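Local atomic coordinates of halotolerant alpha-type carbonic anhydrase (dCA II) (PDB entry 1Y7W), a protein that probably catalyses the reversible hydration of carbon dioxide to bicarbonate at a zinc ion, as an alpha-type carbonic anhydrase that tolerates high salt. Residues N18-G29 against H267-M277; Q99-P108 against V125-H133. One frame throughout, in Å; residues are numbered along the deposited sequence.

Contact 1 (N18-G29 against H267-M277); sequences NPNDGYDYMQHG and HAGADVVNNRM
Asn274 CA and CB lie over one face of the Tyr25 ring, CB making a CH-pi contact 3.9 Å from its centroid, while Asn275 O lies at the ring's edge. The backbone N of the same tyrosine gives its hydrogen to Asp271 OD2 at 2.7 Å, reaching the carboxylate from above its plane. His28 continues the seam. With CG anti to its carbonyl carbon (chi1 -60°), the imidazole points ND1 at Asn275 O, 2.8 Å away, and the bond lies in both the ring plane and the carbonyl plane. Met277 N closes the end on His28 O at 2.8 Å. At the other end Asn18 and Pro19 pass over one face of the His267 ring, and Pro19 CG is pressed to 3.3 Å from Ala270 CB. A type I turn from Tyr25 to His28 and an Asx turn, Met26 N to Asp24 OD1, shape the N-terminal loop; water 2 links Gly29 O to Arg276 NH2. Beyond them, Asn274 ND2 bonds to Phe131 O, its side-chain O is held by His133, and Arg276 bonds to Gln51. Asp24 OD1 and Asp271 OD2 are 4.3 Å apart; the backbone N-H groups that each carboxylate accepts probably ease the repulsion between them.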
loop_
_atom_site.group_PDB
_atom_site.type_symbol
_atom_site.label_atom_id
_atom_site.label_comp_id
_atom_site.label_asym_id
_atom_site.label_seq_id
_atom_site.Cartn_x
_atom_site.Cartn_y
_atom_site.Cartn_z
ATOM N N ASN A 18 18.944 8.114 2.806
ATOM C CA ASN A 18 19.551 6.778 3.134
ATOM C C ASN A 18 18.613 5.534 3.076
ATOM O O ASN A 18 19.105 4.411 2.887
ATOM C CB ASN A 18 20.210 6.748 4.550
ATOM C CG ASN A 18 20.769 8.101 5.036
ATOM O OD1 ASN A 18 20.013 9.033 5.354
ATOM N ND2 ASN A 18 22.100 8.185 5.148
ATOM N N PRO A 19 17.275 5.697 3.271
ATOM C CA PRO A 19 16.345 4.541 3.240
ATOM C C PRO A 19 16.212 3.840 1.884
ATOM O O PRO A 19 16.140 2.607 1.797
ATOM C CB PRO A 19 14.982 5.146 3.647
ATOM C CG PRO A 19 15.303 6.464 4.234
ATOM C CD PRO A 19 16.515 6.947 3.451
ATOM N N ASN A 20 16.133 4.656 0.838
ATOM C CA ASN A 20 15.965 4.176 -0.528
ATOM C C ASN A 20 17.312 4.313 -1.193
ATOM O O ASN A 20 18.150 5.118 -0.773
ATOM C CB ASN A 20 14.941 5.041 -1.259
ATOM C CG ASN A 20 13.750 5.434 -0.364
ATOM O OD1 ASN A 20 12.882 4.608 -0.052
ATOM N ND2 ASN A 20 13.721 6.705 0.054
ATOM N N ASP A 21 17.534 3.569 -2.262
ATOM C CA ASP A 21 18.852 3.685 -2.836
ATOM C C ASP A 21 19.138 4.704 -3.915
ATOM O O ASP A 21 19.928 5.646 -3.705
ATOM C CB ASP A 21 19.338 2.298 -3.227
ATOM C CG ASP A 21 19.989 1.588 -2.044
ATOM O OD1 ASP A 21 21.030 2.110 -1.565
ATOM O OD2 ASP A 21 19.455 0.541 -1.580
ATOM N N GLY A 22 18.518 4.551 -5.066
ATOM C CA GLY A 22 18.816 5.510 -6.114
ATOM C C GLY A 22 17.877 6.701 -6.190
ATOM O O GLY A 22 17.990 7.470 -7.154
ATOM N N TYR A 23 17.015 6.902 -5.179
ATOM C CA TYR A 23 16.053 7.992 -5.260
ATOM C C TYR A 23 15.543 8.474 -3.895
ATOM O O TYR A 23 15.751 7.822 -2.891
ATOM C CB TYR A 23 14.863 7.516 -6.105
ATOM C CG TYR A 23 14.082 6.422 -5.428
ATOM C CD1 TYR A 23 13.044 6.726 -4.549
ATOM C CD2 TYR A 23 14.431 5.063 -5.601
ATOM C CE1 TYR A 23 12.380 5.719 -3.860
ATOM C CE2 TYR A 23 13.777 4.061 -4.924
ATOM C CZ TYR A 23 12.748 4.395 -4.051
ATOM O OH TYR A 23 12.070 3.449 -3.354
ATOM N N ASP A 24 14.853 9.616 -3.876
ATOM C CA ASP A 24 14.294 10.107 -2.623
ATOM C C ASP A 24 12.977 10.829 -2.945
ATOM O O ASP A 24 12.547 10.884 -4.101
ATOM C CB ASP A 24 15.253 11.043 -1.894
ATOM C CG ASP A 24 15.574 12.297 -2.680
ATOM O OD1 ASP A 24 14.670 13.001 -3.183
ATOM O OD2 ASP A 24 16.784 12.583 -2.788
ATOM N N TYR A 25 12.342 11.334 -1.901
ATOM C CA TYR A 25 11.046 11.990 -2.040
ATOM C C TYR A 25 11.076 13.483 -1.956
ATOM O O TYR A 25 10.014 14.137 -1.816
ATOM C CB TYR A 25 10.077 11.455 -0.985
ATOM C CG TYR A 25 9.660 10.039 -1.288
ATOM C CD1 TYR A 25 10.385 8.947 -0.784
ATOM C CD2 TYR A 25 8.520 9.791 -2.039
ATOM C CE1 TYR A 25 9.945 7.623 -1.017
ATOM C CE2 TYR A 25 8.073 8.476 -2.282
ATOM C CZ TYR A 25 8.780 7.413 -1.765
ATOM O OH TYR A 25 8.258 6.129 -1.935
ATOM N N MET A 26 12.266 14.064 -2.071
ATOM C CA MET A 26 12.334 15.513 -1.984
ATOM C C MET A 26 11.452 16.209 -3.015
ATOM O O MET A 26 10.860 17.236 -2.718
ATOM C CB MET A 26 13.778 16.003 -2.086
ATOM C CG MET A 26 13.892 17.499 -1.844
ATOM S SD MET A 26 15.565 18.150 -1.993
ATOM C CE MET A 26 15.446 18.900 -3.753
ATOM N N GLN A 27 11.335 15.652 -4.222
ATOM C CA GLN A 27 10.491 16.267 -5.223
ATOM C C GLN A 27 9.289 15.400 -5.516
ATOM O O GLN A 27 8.664 15.548 -6.567
ATOM C CB GLN A 27 11.262 16.487 -6.530
ATOM C CG GLN A 27 12.401 17.496 -6.372
ATOM C CD GLN A 27 13.088 17.725 -7.676
ATOM O OE1 GLN A 27 12.447 17.850 -8.736
ATOM N NE2 GLN A 27 14.397 17.735 -7.632
ATOM N N HIS A 28 8.976 14.520 -4.580
ATOM C CA HIS A 28 7.841 13.603 -4.721
ATOM C C HIS A 28 7.858 12.872 -6.058
ATOM O O HIS A 28 6.824 12.609 -6.662
ATOM C CB HIS A 28 6.527 14.365 -4.516
ATOM C CG HIS A 28 6.451 14.982 -3.156
ATOM N ND1 HIS A 28 6.177 14.247 -2.013
ATOM C CD2 HIS A 28 6.797 16.226 -2.738
ATOM C CE1 HIS A 28 6.358 15.024 -0.945
ATOM N NE2 HIS A 28 6.742 16.224 -1.361
ATOM N N GLY A 29 9.069 12.516 -6.487
ATOM C CA GLY A 29 9.206 11.795 -7.738
ATOM C C GLY A 29 9.197 12.599 -9.023
ATOM O O GLY A 29 9.284 12.031 -10.112
ATOM N N HIS A 267 17.181 6.871 9.846
ATOM C CA HIS A 267 18.078 7.582 8.938
ATOM C C HIS A 267 17.776 9.076 9.111
ATOM O O HIS A 267 16.690 9.550 8.772
ATOM C CB HIS A 267 17.813 7.204 7.447
ATOM C CG HIS A 267 17.738 5.729 7.171
ATOM N ND1 HIS A 267 18.849 4.968 6.846
ATOM C CD2 HIS A 267 16.696 4.864 7.230
ATOM C CE1 HIS A 267 18.494 3.698 6.729
ATOM N NE2 HIS A 267 17.195 3.610 6.961
ATOM N N ALA A 268 18.736 9.826 9.631
ATOM C CA ALA A 268 18.554 11.272 9.832
ATOM C C ALA A 268 18.267 12.014 8.526
ATOM O O ALA A 268 17.673 13.094 8.535
ATOM C CB ALA A 268 19.812 11.874 10.517
ATOM N N GLY A 269 18.664 11.429 7.403
ATOM C CA GLY A 269 18.394 12.080 6.124
ATOM C C GLY A 269 17.179 11.521 5.382
ATOM O O GLY A 269 16.987 11.767 4.198
ATOM N N ALA A 270 16.324 10.794 6.071
ATOM C CA ALA A 270 15.180 10.188 5.412
ATOM C C ALA A 270 14.080 11.211 5.177
ATOM O O ALA A 270 14.002 12.240 5.872
ATOM C CB ALA A 270 14.669 8.998 6.266
ATOM N N ASP A 271 13.239 10.955 4.173
ATOM C CA ASP A 271 12.126 11.863 3.911
ATOM C C ASP A 271 10.991 11.351 4.774
ATOM O O ASP A 271 10.578 10.175 4.683
ATOM C CB ASP A 271 11.705 11.834 2.433
ATOM C CG ASP A 271 12.752 12.461 1.517
ATOM O OD1 ASP A 271 13.060 13.676 1.705
ATOM O OD2 ASP A 271 13.269 11.735 0.640
ATOM N N VAL A 272 10.455 12.238 5.596
ATOM C CA VAL A 272 9.387 11.852 6.487
ATOM C C VAL A 272 8.054 11.810 5.743
ATOM O O VAL A 272 7.139 11.148 6.189
ATOM C CB VAL A 272 9.317 12.842 7.652
ATOM C CG1 VAL A 272 8.197 12.496 8.565
ATOM C CG2 VAL A 272 10.620 12.794 8.444
ATOM N N VAL A 273 7.936 12.529 4.630
ATOM C CA VAL A 273 6.682 12.537 3.865
ATOM C C VAL A 273 7.033 11.723 2.563
ATOM O O VAL A 273 7.642 12.243 1.611
ATOM C CB VAL A 273 6.240 13.984 3.512
ATOM C CG1 VAL A 273 4.838 13.955 2.884
ATOM C CG2 VAL A 273 6.182 14.867 4.810
ATOM N N ASN A 274 6.632 10.449 2.530
ATOM C CA ASN A 274 7.050 9.592 1.411
ATOM C C ASN A 274 6.014 9.239 0.365
ATOM O O ASN A 274 5.702 8.040 0.132
ATOM C CB ASN A 274 7.662 8.308 2.014
ATOM C CG ASN A 274 6.651 7.498 2.821
ATOM O OD1 ASN A 274 5.747 8.068 3.440
ATOM N ND2 ASN A 274 6.813 6.153 2.847
ATOM N N ASN A 275 5.410 10.266 -0.228
ATOM C CA ASN A 275 4.440 10.062 -1.289
ATOM C C ASN A 275 4.954 10.505 -2.660
ATOM O O ASN A 275 5.580 11.584 -2.815
ATOM C CB ASN A 275 3.130 10.836 -1.019
ATOM C CG ASN A 275 3.370 12.354 -0.963
ATOM O OD1 ASN A 275 4.269 12.787 -0.284
ATOM N ND2 ASN A 275 2.579 13.126 -1.677
ATOM N N ARG A 276 4.656 9.674 -3.679
ATOM C CA ARG A 276 4.975 10.063 -5.047
ATOM C C ARG A 276 3.805 10.988 -5.482
ATOM O O ARG A 276 2.636 10.745 -5.117
ATOM C CB ARG A 276 4.954 8.870 -6.014
ATOM C CG ARG A 276 5.333 9.329 -7.420
ATOM C CD ARG A 276 5.147 8.118 -8.404
ATOM N NE ARG A 276 5.761 8.382 -9.715
ATOM C CZ ARG A 276 5.637 7.582 -10.767
ATOM N NH1 ARG A 276 4.905 6.474 -10.650
ATOM N NH2 ARG A 276 6.240 7.879 -11.932
ATOM N N MET A 277 4.096 12.023 -6.268
ATOM C CA MET A 277 3.012 12.919 -6.741
ATOM C C MET A 277 1.989 12.207 -7.660
ATOM O O MET A 277 2.300 11.176 -8.317
ATOM C CB MET A 277 3.618 14.084 -7.522
ATOM C CG MET A 277 4.454 13.578 -8.681
ATOM S SD MET A 277 5.581 14.827 -9.372
ATOM C CE MET A 277 4.389 16.091 -9.769
HETATM O O HOH W 1 9.343 14.975 0.860
HETATM O O HOH W 2 7.393 10.354 -11.111
#

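Contact 2 (Q99-P108 against V125-H133); sequences QGMKVTFDQP and VPIQFHFHH. With ZN (zinc ion), chain D.
Val103 stands over the centre of the Phe129 ring, its CB 3.6 Å from the centroid and 13° off the normal. Phe129 CG sits between its backbone N and carbonyl carbon (chi1 66°), which sets the ring beside the valine, both side chains running the same way. CG1 and CG2 of Val103 fork across that one face, toward CE2 and CE1. Phe105 CE2 comes to 4.0 Å from Phe129 CD2, and its own ring turns an edge to Pro126 O. Cutting Phe129 back to an alanine is likely to leave Val103 without the face it rests on and to open a gap beside Phe105. Backbone bonds Val103 N to Phe129 O and Phe129 N to Val103 O make this an antiparallel hydrogen-bonded pair. Farther on, His133 turns its ring edge to Gly100, whose N gives a hydrogen to NE2 at 2.8 Å, while Gly100 O accepts from Phe131 N. Lys102 crosses Gln128 at about a right angle. Gln128 OE1 takes the hydrogen of His130 ND1 at 2.8 Å, nearly straight at 174° and in the imidazole plane, which fixes the ring's rotation and aims NE2 at zinc, 2.0 Å away. His130 and His132 join His150 and water 4 in the three-histidine zinc site of alpha-carbonic anhydrases.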
loop_
_atom_site.group_PDB
_atom_site.type_symbol
_atom_site.label_atom_id
_atom_site.label_comp_id
_atom_site.label_asym_id
_atom_site.label_seq_id
_atom_site.Cartn_x
_atom_site.Cartn_y
_atom_site.Cartn_z
ATOM N N GLN A 99 11.633 4.261 7.387
ATOM C CA GLN A 99 10.620 4.885 6.514
ATOM C C GLN A 99 9.655 3.857 5.871
ATOM O O GLN A 99 10.126 2.835 5.351
ATOM C CB GLN A 99 11.345 5.649 5.405
ATOM C CG GLN A 99 10.428 6.507 4.485
ATOM C CD GLN A 99 11.175 6.978 3.231
ATOM O OE1 GLN A 99 11.643 8.119 3.142
ATOM N NE2 GLN A 99 11.299 6.105 2.274
ATOM N N GLY A 100 8.332 4.117 5.938
ATOM C CA GLY A 100 7.339 3.240 5.328
ATOM C C GLY A 100 6.831 2.098 6.202
ATOM O O GLY A 100 5.762 1.550 5.961
ATOM N N MET A 101 7.619 1.740 7.195
ATOM C CA MET A 101 7.286 0.697 8.176
ATOM C C MET A 101 6.690 -0.567 7.600
ATOM O O MET A 101 5.596 -0.985 7.972
ATOM C CB MET A 101 6.364 1.286 9.250
ATOM C CG MET A 101 7.129 2.338 10.074
ATOM S SD MET A 101 6.330 2.794 11.647
ATOM C CE MET A 101 6.514 1.212 12.324
ATOM N N LYS A 102 7.410 -1.137 6.657
ATOM C CA LYS A 102 6.962 -2.339 5.975
ATOM C C LYS A 102 6.720 -3.478 6.957
ATOM O O LYS A 102 7.561 -3.710 7.829
ATOM C CB LYS A 102 8.044 -2.803 5.004
ATOM C CG LYS A 102 7.535 -3.969 4.152
ATOM C CD LYS A 102 8.489 -4.209 2.985
ATOM C CE LYS A 102 9.790 -4.916 3.440
ATOM N NZ LYS A 102 10.642 -5.396 2.230
ATOM N N VAL A 103 5.636 -4.233 6.744
ATOM C CA VAL A 103 5.282 -5.356 7.584
ATOM C C VAL A 103 5.289 -6.568 6.656
ATOM O O VAL A 103 4.742 -6.515 5.548
ATOM C CB VAL A 103 3.901 -5.163 8.245
ATOM C CG1 VAL A 103 3.428 -6.469 8.991
ATOM C CG2 VAL A 103 3.951 -4.002 9.234
ATOM N N THR A 104 6.009 -7.611 7.079
ATOM C CA THR A 104 6.094 -8.865 6.328
ATOM C C THR A 104 5.511 -9.962 7.239
ATOM O O THR A 104 5.277 -9.755 8.449
ATOM C CB THR A 104 7.574 -9.212 5.961
ATOM O OG1 THR A 104 8.397 -9.029 7.125
ATOM C CG2 THR A 104 8.109 -8.270 4.831
ATOM N N PHE A 105 5.271 -11.148 6.685
ATOM C CA PHE A 105 4.632 -12.182 7.470
ATOM C C PHE A 105 4.707 -13.491 6.673
ATOM O O PHE A 105 5.181 -13.504 5.554
ATOM C CB PHE A 105 3.154 -11.768 7.711
ATOM C CG PHE A 105 2.503 -11.064 6.509
ATOM C CD1 PHE A 105 2.187 -11.758 5.351
ATOM C CD2 PHE A 105 2.365 -9.645 6.504
ATOM C CE1 PHE A 105 1.745 -11.044 4.161
ATOM C CE2 PHE A 105 1.942 -8.942 5.369
ATOM C CZ PHE A 105 1.628 -9.647 4.189
ATOM N N ASP A 106 4.276 -14.588 7.279
ATOM C CA ASP A 106 4.284 -15.838 6.551
ATOM C C ASP A 106 3.306 -15.698 5.374
ATOM O O ASP A 106 2.236 -15.106 5.531
ATOM C CB ASP A 106 3.822 -16.944 7.480
ATOM C CG ASP A 106 4.853 -17.299 8.518
ATOM O OD1 ASP A 106 4.446 -17.856 9.557
ATOM O OD2 ASP A 106 6.044 -17.018 8.293
ATOM N N GLN A 107 3.655 -16.213 4.208
ATOM C CA GLN A 107 2.723 -16.092 3.068
ATOM C C GLN A 107 1.431 -16.850 3.261
ATOM O O GLN A 107 1.447 -18.063 3.537
ATOM C CB GLN A 107 3.359 -16.596 1.792
ATOM C CG GLN A 107 3.864 -15.490 0.897
ATOM C CD GLN A 107 4.633 -16.043 -0.319
ATOM O OE1 GLN A 107 5.628 -15.428 -0.768
ATOM N NE2 GLN A 107 4.173 -17.204 -0.858
ATOM N N PRO A 108 0.286 -16.157 3.161
ATOM C CA PRO A 108 -0.993 -16.847 3.319
ATOM C C PRO A 108 -1.112 -17.893 2.176
ATOM O O PRO A 108 -0.630 -17.687 1.073
ATOM C CB PRO A 108 -2.042 -15.725 3.162
ATOM C CG PRO A 108 -1.335 -14.524 3.616
ATOM C CD PRO A 108 0.096 -14.700 3.083
ATOM N N VAL A 125 -1.509 -13.606 -3.607
ATOM C CA VAL A 125 -0.901 -13.857 -2.304
ATOM C C VAL A 125 -0.364 -12.547 -1.669
ATOM O O VAL A 125 0.475 -11.923 -2.246
ATOM C CB VAL A 125 0.304 -14.825 -2.470
ATOM C CG1 VAL A 125 0.924 -15.134 -1.122
ATOM C CG2 VAL A 125 -0.201 -16.149 -3.231
ATOM N N PRO A 126 -0.882 -12.137 -0.517
ATOM C CA PRO A 126 -0.384 -10.921 0.160
ATOM C C PRO A 126 1.091 -11.179 0.494
ATOM O O PRO A 126 1.417 -12.246 1.071
ATOM C CB PRO A 126 -1.224 -10.848 1.433
ATOM C CG PRO A 126 -2.529 -11.517 1.026
ATOM C CD PRO A 126 -2.045 -12.705 0.178
ATOM N N ILE A 127 1.982 -10.248 0.125
ATOM C CA ILE A 127 3.398 -10.466 0.406
ATOM C C ILE A 127 3.985 -9.456 1.425
ATOM O O ILE A 127 5.037 -9.699 2.016
ATOM C CB ILE A 127 4.263 -10.517 -0.897
ATOM C CG1 ILE A 127 3.956 -9.311 -1.780
ATOM C CG2 ILE A 127 3.962 -11.872 -1.698
ATOM C CD1 ILE A 127 5.006 -9.064 -2.874
ATOM N N GLN A 128 3.336 -8.316 1.597
ATOM C CA GLN A 128 3.791 -7.332 2.619
ATOM C C GLN A 128 2.781 -6.196 2.631
ATOM O O GLN A 128 1.910 -6.141 1.749
ATOM C CB GLN A 128 5.152 -6.752 2.229
ATOM C CG GLN A 128 5.210 -6.220 0.772
ATOM C CD GLN A 128 5.380 -4.722 0.702
ATOM O OE1 GLN A 128 4.645 -3.967 1.328
ATOM N NE2 GLN A 128 6.341 -4.285 -0.072
ATOM N N PHE A 129 2.839 -5.336 3.644
ATOM C CA PHE A 129 2.042 -4.119 3.536
ATOM C C PHE A 129 2.947 -2.998 4.028
ATOM O O PHE A 129 3.932 -3.242 4.760
ATOM C CB PHE A 129 0.662 -4.170 4.232
ATOM C CG PHE A 129 0.684 -4.287 5.740
ATOM C CD1 PHE A 129 0.954 -3.191 6.545
ATOM C CD2 PHE A 129 0.272 -5.470 6.357
ATOM C CE1 PHE A 129 0.801 -3.248 7.949
ATOM C CE2 PHE A 129 0.113 -5.536 7.748
ATOM C CZ PHE A 129 0.372 -4.428 8.538
ATOM N N HIS A 130 2.694 -1.761 3.605
ATOM C CA HIS A 130 3.596 -0.673 4.055
ATOM C C HIS A 130 2.789 0.629 4.063
ATOM O O HIS A 130 1.614 0.645 3.652
ATOM C CB HIS A 130 4.854 -0.538 3.152
ATOM C CG HIS A 130 4.524 -0.270 1.710
ATOM N ND1 HIS A 130 4.377 -1.270 0.763
ATOM C CD2 HIS A 130 4.238 0.881 1.079
ATOM C CE1 HIS A 130 4.000 -0.736 -0.394
ATOM N NE2 HIS A 130 3.908 0.570 -0.230
ATOM N N PHE A 131 3.431 1.705 4.465
ATOM C CA PHE A 131 2.685 2.960 4.596
ATOM C C PHE A 131 3.308 4.150 3.862
ATOM O O PHE A 131 4.530 4.214 3.677
ATOM C CB PHE A 131 2.611 3.382 6.077
ATOM C CG PHE A 131 1.895 2.405 6.983
ATOM C CD1 PHE A 131 2.587 1.364 7.595
ATOM C CD2 PHE A 131 0.523 2.536 7.209
ATOM C CE1 PHE A 131 1.908 0.471 8.409
ATOM C CE2 PHE A 131 -0.180 1.658 8.018
ATOM C CZ PHE A 131 0.517 0.609 8.623
ATOM N N HIS A 132 2.451 5.105 3.505
ATOM C CA HIS A 132 2.937 6.371 2.907
ATOM C C HIS A 132 2.357 7.327 3.960
ATOM O O HIS A 132 1.133 7.411 4.132
ATOM C CB HIS A 132 2.377 6.545 1.496
ATOM C CG HIS A 132 2.966 5.556 0.534
ATOM N ND1 HIS A 132 4.197 5.745 -0.049
ATOM C CD2 HIS A 132 2.570 4.303 0.181
ATOM C CE1 HIS A 132 4.533 4.664 -0.744
ATOM N NE2 HIS A 132 3.565 3.776 -0.616
ATOM N N HIS A 133 3.279 7.968 4.696
ATOM C CA HIS A 133 2.917 8.788 5.846
ATOM C C HIS A 133 3.021 10.300 5.685
ATOM O O HIS A 133 3.907 10.812 5.000
ATOM C CB HIS A 133 3.694 8.305 7.120
ATOM C CG HIS A 133 5.078 7.718 6.860
ATOM N ND1 HIS A 133 6.194 8.477 6.581
ATOM C CD2 HIS A 133 5.511 6.429 6.887
ATOM C CE1 HIS A 133 7.251 7.688 6.456
ATOM N NE2 HIS A 133 6.860 6.437 6.639
HETATM ZN ZN ZN D . 3.164 1.938 -1.472
HETATM O O HOH W 3 5.583 -11.171 3.842
HETATM O O HOH W 4 4.511 2.086 -2.821
#

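How the contacts relate
From its first modelled residues the chain enters contact 1, then runs through short strands to 99-108. Contact 2 closes a short loop when 125-133, the later part of strand 120-133, returns after 16 residues, and contact 1 closes only when 267-277 follows helix 253-266, so the smaller loop lies wholly within the larger. Contact 2 binds the small sheet holding strand 103-104 to the large mixed sheet; contact 1 fastens the N-terminal segment to the loop before strand 287-289. The two meet directly at Asn274, whose O probably accepts from His132 ND1 and whose OD1 probably accepts from His133 N. Through Asn274, the loop that packs on Tyr25 becomes a second shell for a zinc-binding histidine.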